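Local coordinates for protein glycoside Hydrolase Family 43_12 (Metagenome, PDB 7JVH) that probably hydrolyses glycosidic bonds in plant cell-wall polysaccharides or their oligosaccharides, as a family 43 glycoside hydrolase from the capybara gut metagenome, at residues Gly260-Glu265 with Gln288-His293; Ala302-Leu307 with Val318-Arg323. All coordinates share one frame; numbering follows the deposited sequence.

From the N terminus, the chain first adds strand 28-37 to the second, beta-sandwich domain, then builds five four-stranded antiparallel sheets in order, consistent with the blades of the five-bladed propeller of family 43. Contact 1 closes a loop carrying the rest of strand 265-270 and strand 278-279, the outer half of the fourth blade, and joins a turn of that blade to the connection toward the fifth. Contact 2 follows in series, neither nesting nor crossing with it, and closes the first hairpin of the fifth blade. The two still touch: Glu265 OE1 lies 3.1 Å from Ala305 N, a probable hydrogen bond between neighbouring blades.

Contact 1 (Gly260-Glu265 with Gln288-His293); sequences GDWHSE and QRHFLH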
ATOM      1  N   GLY A 260     -12.595   0.619   7.995  1.00 45.94           N
ATOM      2  CA  GLY A 260     -12.588   1.883   8.713  1.00 51.61           C
ATOM      3  C   GLY A 260     -12.727   1.733  10.227  1.00 60.77           C
ATOM      4  O   GLY A 260     -12.132   0.831  10.839  1.00 59.45           O
ATOM      5  N   ASP A 261     -13.549   2.612  10.816  1.00 65.70           N
ATOM      6  CA  ASP A 261     -13.728   2.753  12.264  1.00 63.55           C
ATOM      7  C   ASP A 261     -14.032   1.504  13.074  1.00 60.61           C
ATOM      8  O   ASP A 261     -13.694   1.440  14.255  1.00 64.49           O
ATOM      9  CB  ASP A 261     -14.827   3.788  12.543  1.00 61.25           C
ATOM     10  CG  ASP A 261     -14.331   5.196  12.384  1.00 71.92           C
ATOM     11  OD1 ASP A 261     -13.235   5.377  11.808  1.00 71.99           O
ATOM     12  OD2 ASP A 261     -15.025   6.117  12.858  1.00 66.36           O
ATOM     13  N   TRP A 262     -14.695   0.527  12.456  1.00 61.54           N
ATOM     14  CA  TRP A 262     -15.149  -0.661  13.177  1.00 57.73           C
ATOM     15  C   TRP A 262     -14.307  -1.901  12.846  1.00 49.14           C
ATOM     16  O   TRP A 262     -14.719  -3.026  13.138  1.00 45.51           O
ATOM     17  CB  TRP A 262     -16.647  -0.895  12.927  1.00 50.34           C
ATOM     18  CG  TRP A 262     -17.349  -1.397  14.126  1.00 45.91           C
ATOM     19  CD1 TRP A 262     -17.960  -2.610  14.277  1.00 53.15           C
ATOM     20  CD2 TRP A 262     -17.480  -0.721  15.379  1.00 58.01           C
ATOM     21  NE1 TRP A 262     -18.473  -2.730  15.546  1.00 61.31           N
ATOM     22  CE2 TRP A 262     -18.195  -1.591  16.249  1.00 61.97           C
ATOM     23  CE3 TRP A 262     -17.071   0.534  15.856  1.00 52.77           C
ATOM     24  CZ2 TRP A 262     -18.509  -1.243  17.567  1.00 58.21           C
ATOM     25  CZ3 TRP A 262     -17.385   0.884  17.168  1.00 60.93           C
ATOM     26  CH2 TRP A 262     -18.087  -0.010  18.016  1.00 66.33           C
ATOM     27  N   HIS A 263     -13.102  -1.680  12.297  1.00 37.37           N
ATOM     28  CA  HIS A 263     -12.226  -2.772  11.875  1.00 48.69           C
ATOM     29  C   HIS A 263     -11.860  -3.639  13.084  1.00 57.68           C
ATOM     30  O   HIS A 263     -11.785  -3.159  14.226  1.00 59.05           O
ATOM     31  CB  HIS A 263     -10.960  -2.227  11.194  1.00 52.21           C
ATOM     32  CG  HIS A 263     -10.412  -3.100  10.099  1.00 54.64           C
ATOM     33  ND1 HIS A 263      -9.133  -2.948   9.594  1.00 57.31           N
ATOM     34  CD2 HIS A 263     -10.964  -4.123   9.403  1.00 55.43           C
ATOM     35  CE1 HIS A 263      -8.919  -3.833   8.639  1.00 39.58           C
ATOM     36  NE2 HIS A 263     -10.018  -4.556   8.499  1.00 52.96           N
ATOM     37  N   SER A 264     -11.664  -4.933  12.823  1.00 48.27           N
ATOM     38  CA  SER A 264     -11.299  -5.906  13.852  1.00 48.98           C
ATOM     39  C   SER A 264     -10.904  -7.192  13.169  1.00 54.60           C
ATOM     40  O   SER A 264     -11.039  -7.318  11.966  1.00 69.86           O
ATOM     41  CB  SER A 264     -12.477  -6.188  14.776  1.00 39.00           C
ATOM     42  OG  SER A 264     -13.355  -7.043  14.110  1.00 63.94           O
ATOM     43  N   GLU A 265     -10.414  -8.152  13.949  1.00 54.33           N
ATOM     44  CA  GLU A 265     -10.138  -9.493  13.469  1.00 39.52           C
ATOM     45  C   GLU A 265     -10.782 -10.472  14.431  1.00 46.42           C
ATOM     46  O   GLU A 265     -10.714 -10.290  15.643  1.00 48.51           O
ATOM     47  CB  GLU A 265      -8.648  -9.756  13.376  1.00 45.36           C
ATOM     48  CG  GLU A 265      -8.316 -10.963  12.514  1.00 42.79           C
ATOM     49  CD  GLU A 265      -8.283 -10.664  11.033  1.00 59.34           C
ATOM     50  OE1 GLU A 265      -8.476  -9.482  10.627  1.00 59.24           O
ATOM     51  OE2 GLU A 265      -8.038 -11.614  10.273  1.00 59.00           O
ATOM     52  N   GLN A 288      -9.024  -1.701  17.640  1.00 45.17           N
ATOM     53  CA  GLN A 288      -8.875  -0.434  18.339  1.00 44.99           C
ATOM     54  C   GLN A 288     -10.178   0.358  18.396  1.00 45.91           C
ATOM     55  O   GLN A 288     -10.186   1.488  18.886  1.00 42.56           O
ATOM     56  CB  GLN A 288      -7.813   0.407  17.645  1.00 36.70           C
ATOM     57  CG  GLN A 288      -6.406  -0.170  17.700  1.00 52.37           C
ATOM     58  CD  GLN A 288      -5.841  -0.212  19.112  1.00 50.88           C
ATOM     59  OE1 GLN A 288      -5.326   0.790  19.642  1.00 49.39           O
ATOM     60  NE2 GLN A 288      -5.967  -1.368  19.743  1.00 49.54           N
ATOM     61  N   ARG A 289     -11.283  -0.253  17.932  1.00 58.09           N
ATOM     62  CA  ARG A 289     -12.505   0.477  17.616  1.00 43.88           C
ATOM     63  C   ARG A 289     -13.227   1.119  18.795  1.00 53.68           C
ATOM     64  O   ARG A 289     -13.922   2.121  18.627  1.00 43.38           O
ATOM     65  CB  ARG A 289     -13.457  -0.416  16.820  1.00 58.12           C
ATOM     66  CG  ARG A 289     -14.121  -1.538  17.610  1.00 60.84           C
ATOM     67  CD  ARG A 289     -14.702  -2.497  16.577  1.00 64.65           C
ATOM     68  NE  ARG A 289     -15.282  -3.667  17.195  1.00 64.76           N
ATOM     69  CZ  ARG A 289     -15.682  -4.755  16.540  1.00 62.02           C
ATOM     70  NH1 ARG A 289     -15.592  -4.811  15.213  1.00 64.74           N
ATOM     71  NH2 ARG A 289     -16.191  -5.792  17.224  1.00 46.83           N
ATOM     72  N   HIS A 290     -13.027   0.573  19.996  1.00 56.23           N
ATOM     73  CA  HIS A 290     -13.632   1.105  21.217  1.00 54.06           C
ATOM     74  C   HIS A 290     -12.880   2.270  21.891  1.00 51.00           C
ATOM     75  O   HIS A 290     -13.158   2.596  23.032  1.00 58.50           O
ATOM     76  CB  HIS A 290     -13.840  -0.045  22.207  1.00 55.98           C
ATOM     77  CG  HIS A 290     -14.640  -1.179  21.644  1.00 53.49           C
ATOM     78  ND1 HIS A 290     -15.982  -1.066  21.358  1.00 56.57           N
ATOM     79  CD2 HIS A 290     -14.290  -2.446  21.319  1.00 50.84           C
ATOM     80  CE1 HIS A 290     -16.424  -2.208  20.863  1.00 50.18           C
ATOM     81  NE2 HIS A 290     -15.420  -3.065  20.832  1.00 62.94           N
ATOM     82  N   PHE A 291     -11.948   2.902  21.164  1.00 55.37           N
ATOM     83  CA  PHE A 291     -11.184   4.070  21.635  1.00 62.12           C
ATOM     84  C   PHE A 291     -11.506   5.306  20.775  1.00 73.00           C
ATOM     85  O   PHE A 291     -11.568   5.215  19.564  1.00 73.17           O
ATOM     86  CB  PHE A 291      -9.667   3.780  21.571  1.00 51.55           C
ATOM     87  CG  PHE A 291      -9.263   2.449  22.162  1.00 45.83           C
ATOM     88  CD1 PHE A 291      -9.842   1.988  23.337  1.00 46.10           C
ATOM     89  CD2 PHE A 291      -8.303   1.669  21.554  1.00 51.19           C
ATOM     90  CE1 PHE A 291      -9.505   0.746  23.865  1.00 42.01           C
ATOM     91  CE2 PHE A 291      -7.938   0.438  22.087  1.00 53.59           C
ATOM     92  CZ  PHE A 291      -8.535  -0.036  23.243  1.00 41.71           C
ATOM     93  N   LEU A 292     -11.767   6.438  21.429  1.00 83.76           N
ATOM     94  CA  LEU A 292     -11.914   7.775  20.786  1.00 78.56           C
ATOM     95  C   LEU A 292     -11.262   8.779  21.741  1.00 75.30           C
ATOM     96  O   LEU A 292     -11.920   9.336  22.628  1.00 77.32           O
ATOM     97  CB  LEU A 292     -13.388   8.119  20.601  1.00 83.14           C
ATOM     98  CG  LEU A 292     -13.828   9.527  20.189  1.00 87.66           C
ATOM     99  CD1 LEU A 292     -12.875  10.129  19.156  1.00100.24           C
ATOM    100  CD2 LEU A 292     -15.269   9.485  19.652  1.00 67.64           C
ATOM    101  N   HIS A 293      -9.960   8.998  21.554  1.00 72.72           N
ATOM    102  CA  HIS A 293      -9.095   9.627  22.549  1.00 68.40           C
ATOM    103  C   HIS A 293      -8.404  10.933  22.092  1.00 70.13           C
ATOM    104  O   HIS A 293      -7.526  10.919  21.240  1.00 68.44           O
ATOM    105  CB  HIS A 293      -8.076   8.581  22.982  1.00 57.98           C
ATOM    106  CG  HIS A 293      -8.693   7.356  23.591  1.00 67.88           C
ATOM    107  ND1 HIS A 293      -9.993   7.315  24.042  1.00 67.74           N
ATOM    108  CD2 HIS A 293      -8.150   6.151  23.899  1.00 69.23           C
ATOM    109  CE1 HIS A 293     -10.230   6.130  24.584  1.00 71.09           C
ATOM    110  NE2 HIS A 293      -9.125   5.408  24.516  1.00 64.72           N
TER
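Trp262 and Arg289 bring two loops together with their CA atoms 5.3 Å apart, each residue sitting inside a type I beta turn. The turn Gly260-His263 is closed by a bond from His263 N to Gly260 O, the turn Gln288-Phe291 by one from Phe291 N to Gln288 O. Arg289 leaves the second turn with CG between the backbone N and the carbonyl carbon (chi1 72°), and its chain runs extended from CG to NE across the indole of Trp262. Its CD stands over the ring, 3.6 Å from the centroid of the five-membered ring in a CH-pi contact, and the guanidinium beyond lies almost flat on the same face, the planes 13° apart. The cation-pi distance from Arg289 CZ to that centroid is 4.0 Å. In its own plane the guanidinium sends NH1 to Trp262 O at 2.9 Å, so one residue supplies both the stacking face and the acceptor that fixes the group's rotation. Ser264 CB closes over the opposite face, while Ser264 OG is bonded to the Glu256 carbonyl. His290 adds an oblique contact, its CE1 4.0 Å from Trp262 CH2. An alanine here takes away the flat guanidinium, and is likely to leave the indole freer to turn and the Trp262 carbonyl without this donor. This stacked arginine-tryptophan cation-pi pair joins the turn between strands 249-255 and 265-270 of one propeller blade to the connection leading into the next.

Contact 2 (Ala302-Leu307 with Val318-Arg323); sequences AGHADL and VFLGIR
Phe319 lies alongside Ala302 and Ala305 where two antiparallel strands of a blade pair. A chi1 of 57°, with CG between the backbone N and the carbonyl carbon, brings the CD2-CE2 side of the ring obliquely to Ala302, whose CB lies 3.8 Å from CE2. Ala305 CB meets Phe319 at the other end, against CB at 3.9 Å; the Phe319 ring also meets that of Phe337 on the next strand. Leu320 and Val318 share one face of the sheet with Asp306; Leu320 CD2 reaches His304 CB at 3.7 Å and Val318 CG2 approaches the Asp306 backbone. The backbones pair at Gly303 with Leu320 and at Asp306 with Val318, two bonds each; between them a beta bulge sets His304 and Ala305 against the single residue Phe319. The bond from Leu320 N to Gly303 O is 2.9 Å long. The buried Asp306 carboxylate is hydrogen-bonded to Tyr244 OH, Ser65 OG and the backbone N of Ile66. The chemistry thus divides: apolar contacts and backbone bonds hold the hairpin, while the His304 imidazole, beside the bulge, leads away to lie near Asp63, Asp173 and a glycerol probably from the crystallisation liquor, a setting consistent with the central active site of family 43 propellers.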
ATOM      1  N   ALA A 302      -7.789  -1.136  13.014  1.00 44.06           N
ATOM      2  CA  ALA A 302      -6.956  -2.323  13.108  1.00 43.14           C
ATOM      3  C   ALA A 302      -7.725  -3.584  12.705  1.00 50.01           C
ATOM      4  O   ALA A 302      -8.741  -3.924  13.309  1.00 45.44           O
ATOM      5  CB  ALA A 302      -6.391  -2.459  14.511  1.00 47.49           C
ATOM      6  N   GLY A 303      -7.210  -4.272  11.681  1.00 49.23           N
ATOM      7  CA  GLY A 303      -7.716  -5.552  11.249  1.00 46.32           C
ATOM      8  C   GLY A 303      -7.001  -6.036  10.001  1.00 58.32           C
ATOM      9  O   GLY A 303      -5.935  -5.517   9.639  1.00 50.60           O
ATOM     10  N   HIS A 304      -7.613  -7.030   9.341  1.00 54.02           N
ATOM     11  CA  HIS A 304      -7.076  -7.679   8.146  1.00 53.56           C
ATOM     12  C   HIS A 304      -5.688  -8.255   8.402  1.00 51.80           C
ATOM     13  O   HIS A 304      -4.689  -7.851   7.791  1.00 54.27           O
ATOM     14  CB  HIS A 304      -7.048  -6.752   6.921  1.00 46.19           C
ATOM     15  CG  HIS A 304      -7.197  -7.489   5.636  1.00 37.36           C
ATOM     16  ND1 HIS A 304      -8.324  -7.367   4.850  1.00 50.17           N
ATOM     17  CD2 HIS A 304      -6.407  -8.399   5.020  1.00 55.35           C
ATOM     18  CE1 HIS A 304      -8.212  -8.150   3.791  1.00 48.57           C
ATOM     19  NE2 HIS A 304      -7.060  -8.792   3.870  1.00 58.47           N
ATOM     20  N   ALA A 305      -5.644  -9.225   9.319  1.00 53.24           N
ATOM     21  CA  ALA A 305      -4.401  -9.804   9.790  1.00 43.30           C
ATOM     22  C   ALA A 305      -4.066 -11.076   9.051  1.00 39.75           C
ATOM     23  O   ALA A 305      -4.900 -11.648   8.341  1.00 51.44           O
ATOM     24  CB  ALA A 305      -4.496 -10.078  11.274  1.00 44.97           C
ATOM     25  N   ASP A 306      -2.825 -11.523   9.222  1.00 44.69           N
ATOM     26  CA  ASP A 306      -2.377 -12.823   8.760  1.00 52.86           C
ATOM     27  C   ASP A 306      -1.273 -13.300   9.708  1.00 62.76           C
ATOM     28  O   ASP A 306      -0.424 -12.489  10.122  1.00 71.32           O
ATOM     29  CB  ASP A 306      -1.871 -12.687   7.333  1.00 40.10           C
ATOM     30  CG  ASP A 306      -1.578 -14.014   6.658  1.00 65.08           C
ATOM     31  OD1 ASP A 306      -1.991 -15.097   7.138  1.00 68.03           O
ATOM     32  OD2 ASP A 306      -0.912 -13.979   5.608  1.00 67.95           O
ATOM     33  N   LEU A 307      -1.304 -14.591  10.065  1.00 60.35           N
ATOM     34  CA  LEU A 307      -0.367 -15.178  11.024  1.00 49.88           C
ATOM     35  C   LEU A 307       0.768 -15.943  10.348  1.00 54.41           C
ATOM     36  O   LEU A 307       0.594 -16.503   9.269  1.00 60.67           O
ATOM     37  CB  LEU A 307      -1.099 -16.140  11.960  1.00 52.91           C
ATOM     38  CG  LEU A 307      -2.340 -15.635  12.686  1.00 54.21           C
ATOM     39  CD1 LEU A 307      -2.798 -16.712  13.656  1.00 47.49           C
ATOM     40  CD2 LEU A 307      -2.089 -14.310  13.403  1.00 48.96           C
ATOM     41  N   VAL A 318       0.713  -9.895  11.362  1.00 55.22           N
ATOM     42  CA  VAL A 318       0.831  -8.572  10.698  1.00 54.51           C
ATOM     43  C   VAL A 318      -0.581  -8.107  10.363  1.00 56.44           C
ATOM     44  O   VAL A 318      -1.383  -8.945  10.041  1.00 57.73           O
ATOM     45  CB  VAL A 318       1.698  -8.647   9.435  1.00 49.97           C
ATOM     46  CG1 VAL A 318       3.139  -8.985   9.747  1.00 42.09           C
ATOM     47  CG2 VAL A 318       1.119  -9.601   8.416  1.00 51.81           C
ATOM     48  N   PHE A 319      -0.862  -6.815  10.476  1.00 52.76           N
ATOM     49  CA  PHE A 319      -2.214  -6.308  10.148  1.00 54.30           C
ATOM     50  C   PHE A 319      -2.136  -4.874   9.624  1.00 55.47           C
ATOM     51  O   PHE A 319      -1.050  -4.353   9.492  1.00 40.66           O
ATOM     52  CB  PHE A 319      -3.141  -6.392  11.356  1.00 45.98           C
ATOM     53  CG  PHE A 319      -2.678  -5.668  12.590  1.00 56.38           C
ATOM     54  CD1 PHE A 319      -1.604  -6.126  13.323  1.00 57.22           C
ATOM     55  CD2 PHE A 319      -3.338  -4.548  13.043  1.00 60.27           C
ATOM     56  CE1 PHE A 319      -1.201  -5.474  14.472  1.00 57.29           C
ATOM     57  CE2 PHE A 319      -2.932  -3.898  14.191  1.00 55.20           C
ATOM     58  CZ  PHE A 319      -1.864  -4.361  14.904  1.00 54.17           C
ATOM     59  N   LEU A 320      -3.291  -4.282   9.330  1.00 50.03           N
ATOM     60  CA  LEU A 320      -3.313  -2.933   8.826  1.00 46.84           C
ATOM     61  C   LEU A 320      -3.912  -2.017   9.851  1.00 50.09           C
ATOM     62  O   LEU A 320      -4.712  -2.458  10.679  1.00 51.03           O
ATOM     63  CB  LEU A 320      -4.057  -2.846   7.482  1.00 34.88           C
ATOM     64  CG  LEU A 320      -5.579  -2.928   7.449  1.00 55.59           C
ATOM     65  CD1 LEU A 320      -6.229  -1.626   7.897  1.00 42.58           C
ATOM     66  CD2 LEU A 320      -6.055  -3.304   6.049  1.00 58.53           C
ATOM     67  N   GLY A 321      -3.492  -0.743   9.792  1.00 40.01           N
ATOM     68  CA  GLY A 321      -4.008   0.299  10.644  1.00 42.51           C
ATOM     69  C   GLY A 321      -3.664   1.623  10.013  1.00 45.15           C
ATOM     70  O   GLY A 321      -2.913   1.678   9.042  1.00 42.44           O
ATOM     71  N   ILE A 322      -4.251   2.691  10.559  1.00 43.74           N
ATOM     72  CA  ILE A 322      -3.931   4.054  10.226  1.00 37.16           C
ATOM     73  C   ILE A 322      -3.406   4.814  11.458  1.00 58.33           C
ATOM     74  O   ILE A 322      -3.831   4.564  12.586  1.00 57.60           O
ATOM     75  CB  ILE A 322      -5.170   4.790   9.694  1.00 36.76           C
ATOM     76  CG1 ILE A 322      -6.259   4.931  10.758  1.00 55.76           C
ATOM     77  CG2 ILE A 322      -5.729   4.064   8.497  1.00 46.36           C
ATOM     78  CD1 ILE A 322      -7.373   5.881  10.320  1.00 55.36           C
ATOM     79  N   ARG A 323      -2.467   5.745  11.241  1.00 66.66           N
ATOM     80  CA  ARG A 323      -2.084   6.707  12.268  1.00 65.39           C
ATOM     81  C   ARG A 323      -2.668   8.053  11.855  1.00 58.88           C
ATOM     82  O   ARG A 323      -2.017   8.791  11.124  1.00 67.97           O
ATOM     83  CB  ARG A 323      -0.557   6.765  12.432  1.00 50.95           C
ATOM     84  CG  ARG A 323       0.139   5.468  12.755  1.00 34.53           C
ATOM     85  CD  ARG A 323       1.655   5.604  12.812  1.00 43.01           C
ATOM     86  NE  ARG A 323       2.309   5.589  11.511  1.00 52.01           N
ATOM     87  CZ  ARG A 323       3.039   6.590  10.992  1.00 65.24           C
ATOM     88  NH1 ARG A 323       3.256   7.725  11.656  1.00 60.52           N
ATOM     89  NH2 ARG A 323       3.561   6.464   9.764  1.00 63.52           N
TER